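Local coordinates for protein aromatic amino acid exporter YddG (Starkeya novella, PDB 5I20) that exports amino acids across the bacterial inner membrane, with a broad range that includes L-threonine, L-methionine, L-lysine and L-glutamate, at residues 19-24 with 249-254; 33-38 with 211-216; 94-99 with 134-139. All blocks are in the same frame, centred on the assembly; numbering follows the deposited sequence.

Interaction 1. Residues 19-24 with 249-254; sequences TLALAT and VLSTLL
Ser251 OG meets two groups: the methyl CB of Ala21 sits 3.4 Å from Ser251 OG, and the carbonyl O of Ser18, just before residues 19-24, takes a weak hydrogen bond from this hydroxyl. With OG anti to its own backbone N (chi1 -177°), Ser251 reaches across to the start of helix 20-27. Serine and alanine suit the place because both are small, and the CA atoms of Thr19 and Ser251 come within 5.9 Å.

The rest of the contact is apolar. Leu254 lays its CD1 over Thr19, 3.8 Å from Thr19 CG2 and equally near Thr19 CA. Threonine serves both needs here, since its OG1 is hydrogen-bonded back to the carbonyl of Leu16 while its CG2 methyl meets the leucine. Three residues after Thr19, CD1 of Leu22 approaches CB of the same Leu254, 4.4 Å away, a looser touch. No hydrogen bond joins residues 19-24 to 249-254.

Thr19 lies in the break between helices 3-17 and 20-27, within one membrane-spanning segment. Packing such a broken helix against helix 246-258 joins the two EamA family regions, in keeping with the inverted-repeat, basket-shaped fold of this transporter.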
loop_
_atom_site.group_PDB
_atom_site.type_symbol
_atom_site.label_atom_id
_atom_site.label_comp_id
_atom_site.label_asym_id
_atom_site.label_seq_id
_atom_site.Cartn_x
_atom_site.Cartn_y
_atom_site.Cartn_z
ATOM N N THR A 19 -4.398 4.192 8.139
ATOM C CA THR A 19 -5.533 3.913 9.024
ATOM C C THR A 19 -5.911 2.429 9.073
ATOM O O THR A 19 -6.837 2.049 9.789
ATOM C CB THR A 19 -6.795 4.713 8.610
ATOM O OG1 THR A 19 -7.328 4.184 7.387
ATOM C CG2 THR A 19 -6.472 6.190 8.430
ATOM N N LEU A 20 -5.194 1.600 8.318
ATOM C CA LEU A 20 -5.510 0.174 8.209
ATOM C C LEU A 20 -5.506 -0.565 9.543
ATOM O O LEU A 20 -6.431 -1.324 9.842
ATOM C CB LEU A 20 -4.527 -0.510 7.256
ATOM C CG LEU A 20 -4.776 -0.282 5.766
ATOM C CD1 LEU A 20 -3.715 -0.978 4.928
ATOM C CD2 LEU A 20 -6.165 -0.764 5.392
ATOM N N ALA A 21 -4.462 -0.347 10.338
ATOM C CA ALA A 21 -4.307 -1.043 11.613
ATOM C C ALA A 21 -5.425 -0.687 12.592
ATOM O O ALA A 21 -5.733 -1.455 13.500
ATOM C CB ALA A 21 -2.952 -0.728 12.226
ATOM N N LEU A 22 -6.030 0.479 12.398
ATOM C CA LEU A 22 -7.099 0.947 13.270
ATOM C C LEU A 22 -8.382 0.148 13.052
ATOM O O LEU A 22 -9.127 -0.113 13.994
ATOM C CB LEU A 22 -7.359 2.436 13.036
ATOM C CG LEU A 22 -7.427 3.347 14.264
ATOM C CD1 LEU A 22 -7.740 4.777 13.845
ATOM C CD2 LEU A 22 -8.451 2.847 15.272
ATOM N N ALA A 23 -8.630 -0.242 11.805
ATOM C CA ALA A 23 -9.852 -0.958 11.454
ATOM C C ALA A 23 -9.637 -2.469 11.403
ATOM O O ALA A 23 -10.595 -3.237 11.307
ATOM C CB ALA A 23 -10.388 -0.458 10.119
ATOM N N THR A 24 -8.377 -2.889 11.462
ATOM C CA THR A 24 -8.031 -4.306 11.462
ATOM C C THR A 24 -8.592 -4.997 12.702
ATOM O O THR A 24 -9.076 -6.129 12.635
ATOM C CB THR A 24 -6.499 -4.508 11.396
ATOM O OG1 THR A 24 -6.035 -4.211 10.074
ATOM C CG2 THR A 24 -6.116 -5.940 11.745
ATOM N N VAL A 249 4.710 4.807 10.544
ATOM C CA VAL A 249 4.818 5.777 11.631
ATOM C C VAL A 249 3.471 6.419 11.941
ATOM O O VAL A 249 3.065 6.506 13.099
ATOM C CB VAL A 249 5.838 6.884 11.300
ATOM C CG1 VAL A 249 5.828 7.955 12.380
ATOM C CG2 VAL A 249 7.227 6.293 11.145
ATOM N N LEU A 250 2.783 6.873 10.900
ATOM C CA LEU A 250 1.473 7.482 11.069
ATOM C C LEU A 250 0.483 6.466 11.629
ATOM O O LEU A 250 -0.381 6.810 12.432
ATOM C CB LEU A 250 0.971 8.054 9.741
ATOM C CG LEU A 250 1.670 9.330 9.262
ATOM C CD1 LEU A 250 1.232 9.696 7.856
ATOM C CD2 LEU A 250 1.403 10.484 10.221
ATOM N N SER A 251 0.625 5.210 11.209
ATOM C CA SER A 251 -0.236 4.136 11.693
ATOM C C SER A 251 -0.110 3.975 13.204
ATOM O O SER A 251 -1.111 3.894 13.916
ATOM C CB SER A 251 0.103 2.818 10.992
ATOM O OG SER A 251 -0.767 1.775 11.393
ATOM N N THR A 252 1.127 3.945 13.688
ATOM C CA THR A 252 1.389 3.816 15.115
ATOM C C THR A 252 0.914 5.049 15.881
ATOM O O THR A 252 0.366 4.930 16.978
ATOM C CB THR A 252 2.885 3.591 15.390
ATOM O OG1 THR A 252 3.343 2.459 14.640
ATOM C CG2 THR A 252 3.128 3.348 16.870
ATOM N N LEU A 253 1.123 6.228 15.302
ATOM C CA LEU A 253 0.644 7.470 15.906
ATOM C C LEU A 253 -0.877 7.458 16.078
ATOM O O LEU A 253 -1.399 7.994 17.054
ATOM C CB LEU A 253 1.063 8.683 15.069
ATOM C CG LEU A 253 2.535 9.108 15.102
ATOM C CD1 LEU A 253 2.799 10.220 14.095
ATOM C CD2 LEU A 253 2.931 9.555 16.498
ATOM N N LEU A 254 -1.582 6.845 15.131
ATOM C CA LEU A 254 -3.038 6.763 15.204
ATOM C C LEU A 254 -3.475 5.881 16.362
ATOM O O LEU A 254 -4.383 6.235 17.112
ATOM C CB LEU A 254 -3.622 6.233 13.895
ATOM C CG LEU A 254 -3.808 7.249 12.767
ATOM C CD1 LEU A 254 -4.349 6.564 11.520
ATOM C CD2 LEU A 254 -4.735 8.371 13.211
#

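Interaction 2. Residues 33-38 with 211-216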
loop_
_atom_site.group_PDB
_atom_site.type_symbol
_atom_site.label_atom_id
_atom_site.label_comp_id
_atom_site.label_asym_id
_atom_site.label_seq_id
_atom_site.Cartn_x
_atom_site.Cartn_y
_atom_site.Cartn_z
ATOM N N PHE A 33 -9.660 -12.988 2.233
ATOM C CA PHE A 33 -10.171 -12.977 0.864
ATOM C C PHE A 33 -11.609 -12.481 0.780
ATOM O O PHE A 33 -11.957 -11.725 -0.130
ATOM C CB PHE A 33 -10.062 -14.368 0.239
ATOM C CG PHE A 33 -8.729 -14.641 -0.387
ATOM C CD1 PHE A 33 -8.298 -13.896 -1.474
ATOM C CD2 PHE A 33 -7.908 -15.643 0.103
ATOM C CE1 PHE A 33 -7.071 -14.140 -2.057
ATOM C CE2 PHE A 33 -6.678 -15.894 -0.478
ATOM C CZ PHE A 33 -6.260 -15.142 -1.558
ATOM N N LEU A 34 -12.442 -12.910 1.721
ATOM C CA LEU A 34 -13.813 -12.424 1.789
ATOM C C LEU A 34 -13.824 -10.932 2.092
ATOM O O LEU A 34 -14.613 -10.181 1.525
ATOM C CB LEU A 34 -14.614 -13.180 2.848
ATOM C CG LEU A 34 -16.088 -12.780 2.947
ATOM C CD1 LEU A 34 -16.820 -13.118 1.654
ATOM C CD2 LEU A 34 -16.755 -13.447 4.137
ATOM N N LEU A 35 -12.935 -10.511 2.986
ATOM C CA LEU A 35 -12.833 -9.107 3.369
ATOM C C LEU A 35 -12.369 -8.274 2.181
ATOM O O LEU A 35 -12.790 -7.131 2.004
ATOM C CB LEU A 35 -11.877 -8.941 4.554
ATOM C CG LEU A 35 -11.817 -7.567 5.228
ATOM C CD1 LEU A 35 -13.160 -7.206 5.849
ATOM C CD2 LEU A 35 -10.711 -7.525 6.275
ATOM N N THR A 36 -11.503 -8.864 1.366
ATOM C CA THR A 36 -11.017 -8.221 0.153
ATOM C C THR A 36 -12.142 -8.085 -0.868
ATOM O O THR A 36 -12.340 -7.018 -1.452
ATOM C CB THR A 36 -9.843 -9.012 -0.461
ATOM O OG1 THR A 36 -8.754 -9.048 0.471
ATOM C CG2 THR A 36 -9.375 -8.370 -1.756
ATOM N N ALA A 37 -12.881 -9.174 -1.068
ATOM C CA ALA A 37 -14.017 -9.190 -1.986
ATOM C C ALA A 37 -15.058 -8.129 -1.630
ATOM O O ALA A 37 -15.595 -7.455 -2.509
ATOM C CB ALA A 37 -14.660 -10.568 -2.000
ATOM N N LEU A 38 -15.338 -7.985 -0.339
ATOM C CA LEU A 38 -16.325 -7.014 0.117
ATOM C C LEU A 38 -15.806 -5.583 -0.018
ATOM O O LEU A 38 -16.510 -4.703 -0.514
ATOM C CB LEU A 38 -16.726 -7.296 1.569
ATOM C CG LEU A 38 -17.478 -8.601 1.849
ATOM C CD1 LEU A 38 -17.662 -8.810 3.347
ATOM C CD2 LEU A 38 -18.828 -8.626 1.140
ATOM N N LEU A 211 -19.365 -1.741 9.771
ATOM C CA LEU A 211 -19.018 -0.332 9.621
ATOM C C LEU A 211 -17.537 -0.158 9.292
ATOM O O LEU A 211 -17.155 0.760 8.567
ATOM C CB LEU A 211 -19.379 0.444 10.888
ATOM C CG LEU A 211 -19.410 1.969 10.773
ATOM C CD1 LEU A 211 -20.062 2.396 9.466
ATOM C CD2 LEU A 211 -20.154 2.569 11.957
ATOM N N ALA A 212 -16.707 -1.048 9.824
ATOM C CA ALA A 212 -15.282 -1.032 9.526
ATOM C C ALA A 212 -15.043 -1.483 8.091
ATOM O O ALA A 212 -14.190 -0.936 7.391
ATOM C CB ALA A 212 -14.522 -1.919 10.496
ATOM N N VAL A 213 -15.803 -2.486 7.665
ATOM C CA VAL A 213 -15.724 -2.992 6.301
ATOM C C VAL A 213 -15.996 -1.876 5.297
ATOM O O VAL A 213 -15.253 -1.702 4.332
ATOM C CB VAL A 213 -16.720 -4.144 6.068
ATOM C CG1 VAL A 213 -16.725 -4.564 4.607
ATOM C CG2 VAL A 213 -16.386 -5.325 6.966
ATOM N N VAL A 214 -17.058 -1.115 5.541
ATOM C CA VAL A 214 -17.431 -0.019 4.654
ATOM C C VAL A 214 -16.365 1.076 4.648
ATOM O O VAL A 214 -16.049 1.638 3.601
ATOM C CB VAL A 214 -18.793 0.583 5.054
ATOM C CG1 VAL A 214 -19.169 1.726 4.126
ATOM C CG2 VAL A 214 -19.866 -0.491 5.032
ATOM N N ALA A 215 -15.806 1.366 5.820
ATOM C CA ALA A 215 -14.759 2.376 5.945
ATOM C C ALA A 215 -13.529 1.992 5.132
ATOM O O ALA A 215 -12.957 2.820 4.422
ATOM C CB ALA A 215 -14.384 2.578 7.403
ATOM N N LEU A 216 -13.128 0.729 5.247
ATOM C CA LEU A 216 -12.008 0.203 4.479
ATOM C C LEU A 216 -12.292 0.293 2.983
ATOM O O LEU A 216 -11.416 0.646 2.196
ATOM C CB LEU A 216 -11.719 -1.247 4.871
ATOM C CG LEU A 216 -11.178 -1.522 6.275
ATOM C CD1 LEU A 216 -11.003 -3.019 6.494
ATOM C CD2 LEU A 216 -9.863 -0.792 6.496
#
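Val213 meets Leu35 and Leu38 with its two branches, and the contact is best followed outward along this valine. Its CB points toward residues 33-38 of helix 32-53, at the level where the CA atoms of Leu35 and Val213 are 7.4 Å apart. From there the side chain forks. CG1, anti to the backbone N (chi1 174°), goes to Leu38 and stands 4.1 Å from Leu38 CB, so it meets the root of that leucine rather than its tip. CG2 takes the other direction and reaches Leu35, where it lies 3.9 Å from Leu35 CD1. A beta-branched residue is apt here: without any extended chain, it offers one methyl to each of two residues three positions apart on the facing helix.

The two leucines answer in different ways. Leu38 starts toward the partner helix, which is why its CB suffices. Leu35 sets out obliquely and closes the distance at its end, with CG anti to its backbone N (chi1 -171°) and CD1 running across the valine. Its other methyl, CD2, comes no nearer than a loose 4.5 Å to CD1 of Leu216, one turn beyond Val213. No hydrogen bond crosses between the segments, as befits aliphatic chains meeting within a membrane-spanning region; the contact between the two segments is van der Waals packing.

Around the contact, Pro205 rests against both Val213 and Leu38, and Trp204 packs on Leu38, so the loop leading into helix 209-221 lies over one flank. Helix 20-27 borders another, with Thr27 touching Leu35 and with Leu20 and Ala23 touching Leu216. Farther round helix 32-53, Phe33 and Thr36 turn to helices 65-88 and 181-199, which places helix 32-53 between those helices and helix 209-221.

Interaction 3. Residues 94-99 with 134-139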
loop_
_atom_site.group_PDB
_atom_site.type_symbol
_atom_site.label_atom_id
_atom_site.label_comp_id
_atom_site.label_asym_id
_atom_site.label_seq_id
_atom_site.Cartn_x
_atom_site.Cartn_y
_atom_site.Cartn_z
ATOM N N ALA A 94 6.541 -10.880 8.388
ATOM C CA ALA A 94 5.894 -10.798 7.082
ATOM C C ALA A 94 5.667 -9.344 6.684
ATOM O O ALA A 94 5.886 -8.964 5.533
ATOM C CB ALA A 94 4.577 -11.557 7.086
ATOM N N GLY A 95 5.232 -8.535 7.647
ATOM C CA GLY A 95 4.985 -7.125 7.408
ATOM C C GLY A 95 6.255 -6.354 7.104
ATOM O O GLY A 95 6.254 -5.453 6.261
ATOM N N LEU A 96 7.341 -6.709 7.785
ATOM C CA LEU A 96 8.625 -6.057 7.561
ATOM C C LEU A 96 9.182 -6.382 6.176
ATOM O O LEU A 96 9.681 -5.497 5.485
ATOM C CB LEU A 96 9.640 -6.462 8.636
ATOM C CG LEU A 96 11.030 -5.846 8.442
ATOM C CD1 LEU A 96 10.950 -4.323 8.474
ATOM C CD2 LEU A 96 12.033 -6.353 9.467
ATOM N N VAL A 97 9.102 -7.648 5.772
ATOM C CA VAL A 97 9.607 -8.044 4.461
ATOM C C VAL A 97 8.793 -7.366 3.359
ATOM O O VAL A 97 9.361 -6.802 2.422
ATOM C CB VAL A 97 9.584 -9.578 4.272
ATOM C CG1 VAL A 97 9.900 -9.949 2.830
ATOM C CG2 VAL A 97 10.580 -10.239 5.211
ATOM N N ALA A 98 7.468 -7.397 3.484
ATOM C CA ALA A 98 6.599 -6.719 2.523
ATOM C C ALA A 98 6.896 -5.223 2.436
ATOM O O ALA A 98 6.786 -4.626 1.363
ATOM C CB ALA A 98 5.133 -6.942 2.878
ATOM N N TYR A 99 7.285 -4.616 3.554
ATOM C CA TYR A 99 7.522 -3.173 3.565
ATOM C C TYR A 99 8.903 -2.799 3.033
ATOM O O TYR A 99 9.427 -1.721 3.317
ATOM C CB TYR A 99 7.309 -2.596 4.966
ATOM C CG TYR A 99 6.099 -1.691 5.008
ATOM C CD1 TYR A 99 6.145 -0.420 4.453
ATOM C CD2 TYR A 99 4.903 -2.118 5.569
ATOM C CE1 TYR A 99 5.042 0.410 4.468
ATOM C CE2 TYR A 99 3.790 -1.293 5.592
ATOM C CZ TYR A 99 3.867 -0.031 5.040
ATOM O OH TYR A 99 2.769 0.798 5.055
ATOM N N VAL A 134 12.984 -0.261 13.192
ATOM C CA VAL A 134 12.948 0.061 14.617
ATOM C C VAL A 134 11.532 -0.077 15.166
ATOM O O VAL A 134 11.324 -0.612 16.252
ATOM C CB VAL A 134 13.451 1.494 14.892
ATOM C CG1 VAL A 134 13.256 1.863 16.357
ATOM C CG2 VAL A 134 14.907 1.621 14.515
ATOM N N LEU A 135 10.563 0.399 14.394
ATOM C CA LEU A 135 9.177 0.437 14.831
ATOM C C LEU A 135 8.579 -0.962 14.956
ATOM O O LEU A 135 8.100 -1.347 16.022
ATOM C CB LEU A 135 8.348 1.287 13.864
ATOM C CG LEU A 135 6.960 1.735 14.319
ATOM C CD1 LEU A 135 7.028 2.411 15.676
ATOM C CD2 LEU A 135 6.369 2.675 13.282
ATOM N N LEU A 136 8.613 -1.719 13.864
ATOM C CA LEU A 136 7.999 -3.040 13.833
ATOM C C LEU A 136 8.704 -4.005 14.787
ATOM O O LEU A 136 8.116 -4.994 15.228
ATOM C CB LEU A 136 8.001 -3.599 12.405
ATOM C CG LEU A 136 7.261 -2.782 11.334
ATOM C CD1 LEU A 136 7.227 -3.523 9.999
ATOM C CD2 LEU A 136 5.852 -2.416 11.781
ATOM N N GLY A 137 9.959 -3.705 15.112
ATOM C CA GLY A 137 10.724 -4.529 16.031
ATOM C C GLY A 137 10.557 -4.125 17.486
ATOM O O GLY A 137 11.143 -4.740 18.379
ATOM N N ALA A 138 9.747 -3.098 17.727
ATOM C CA ALA A 138 9.530 -2.591 19.081
ATOM C C ALA A 138 8.580 -3.477 19.884
ATOM O O ALA A 138 8.335 -3.224 21.063
ATOM C CB ALA A 138 9.000 -1.170 19.034
ATOM N N ARG A 139 8.045 -4.511 19.243
ATOM C CA ARG A 139 7.164 -5.463 19.912
ATOM C C ARG A 139 7.904 -6.206 21.024
ATOM O O ARG A 139 9.136 -6.234 21.048
ATOM C CB ARG A 139 6.590 -6.458 18.903
ATOM C CG ARG A 139 7.643 -7.312 18.219
ATOM C CD ARG A 139 7.075 -8.061 17.023
ATOM N NE ARG A 139 5.965 -8.938 17.385
ATOM C CZ ARG A 139 4.687 -8.672 17.132
ATOM N NH1 ARG A 139 3.743 -9.530 17.500
ATOM N NH2 ARG A 139 4.352 -7.549 16.511
#
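Leu136 meets Leu96 and Gly95 almost entirely through one methyl, CD1, and the apolar contacts fall into two sets. Against the side chain, Leu136 CD1 is 4.0 Å from Leu96 CB and 4.1 Å from Leu96 CD1. Against the backbone it comes closer still, 3.8 Å from Leu96 CA, and also lies 4.2 Å from Gly95 C. The methyl therefore rests on the peptide that links the two residues. Gly95 has no side chain, and its backbone is what faces the Leu136 methyl. Leucine, with CG anti to the carbonyl carbon (chi1 -59°), has the length to extend from helix 119-136 to that surface.

No hydrogen bond crosses between the segments. Tyr99 is the first residue past helix 91-98 to leave helical geometry; its backbone N makes weak hydrogen bonds to the carbonyls of Gly95 and Leu96, its backbone O is hydrogen-bonded to Tyr245 OH, and Gly95 O lies in plane at the edge of its ring.

Phe143, in the following loop, packs on both leucines, and Phe145 adds to the cover of Leu96. Beyond them, Tyr99 and Leu135 both reach Pro248, setting helix 246-258 beside helices 91-98 and 119-136.

Interaction 1 is central to the set, its centre about 16 Å from that of interaction 2 and about 14 Å from that of interaction 3, whereas interactions 2 and 3 have centres about 24 Å apart and do not touch. Helix 20-27 connects the first two, because Leu20 and Ala23 both pack on Leu216; helix 246-258 connects the first and third through Leu135, which touches Val249 and Thr252. In sequence, residues 19-24 and 249-254 enclose the other two pairs, and 33-38 with 211-216 enclose 94-99 with 134-139. Interactions 1 and 2 join the two EamA family regions, while interaction 3 stays within the first, so packing contacts link helices of both family regions.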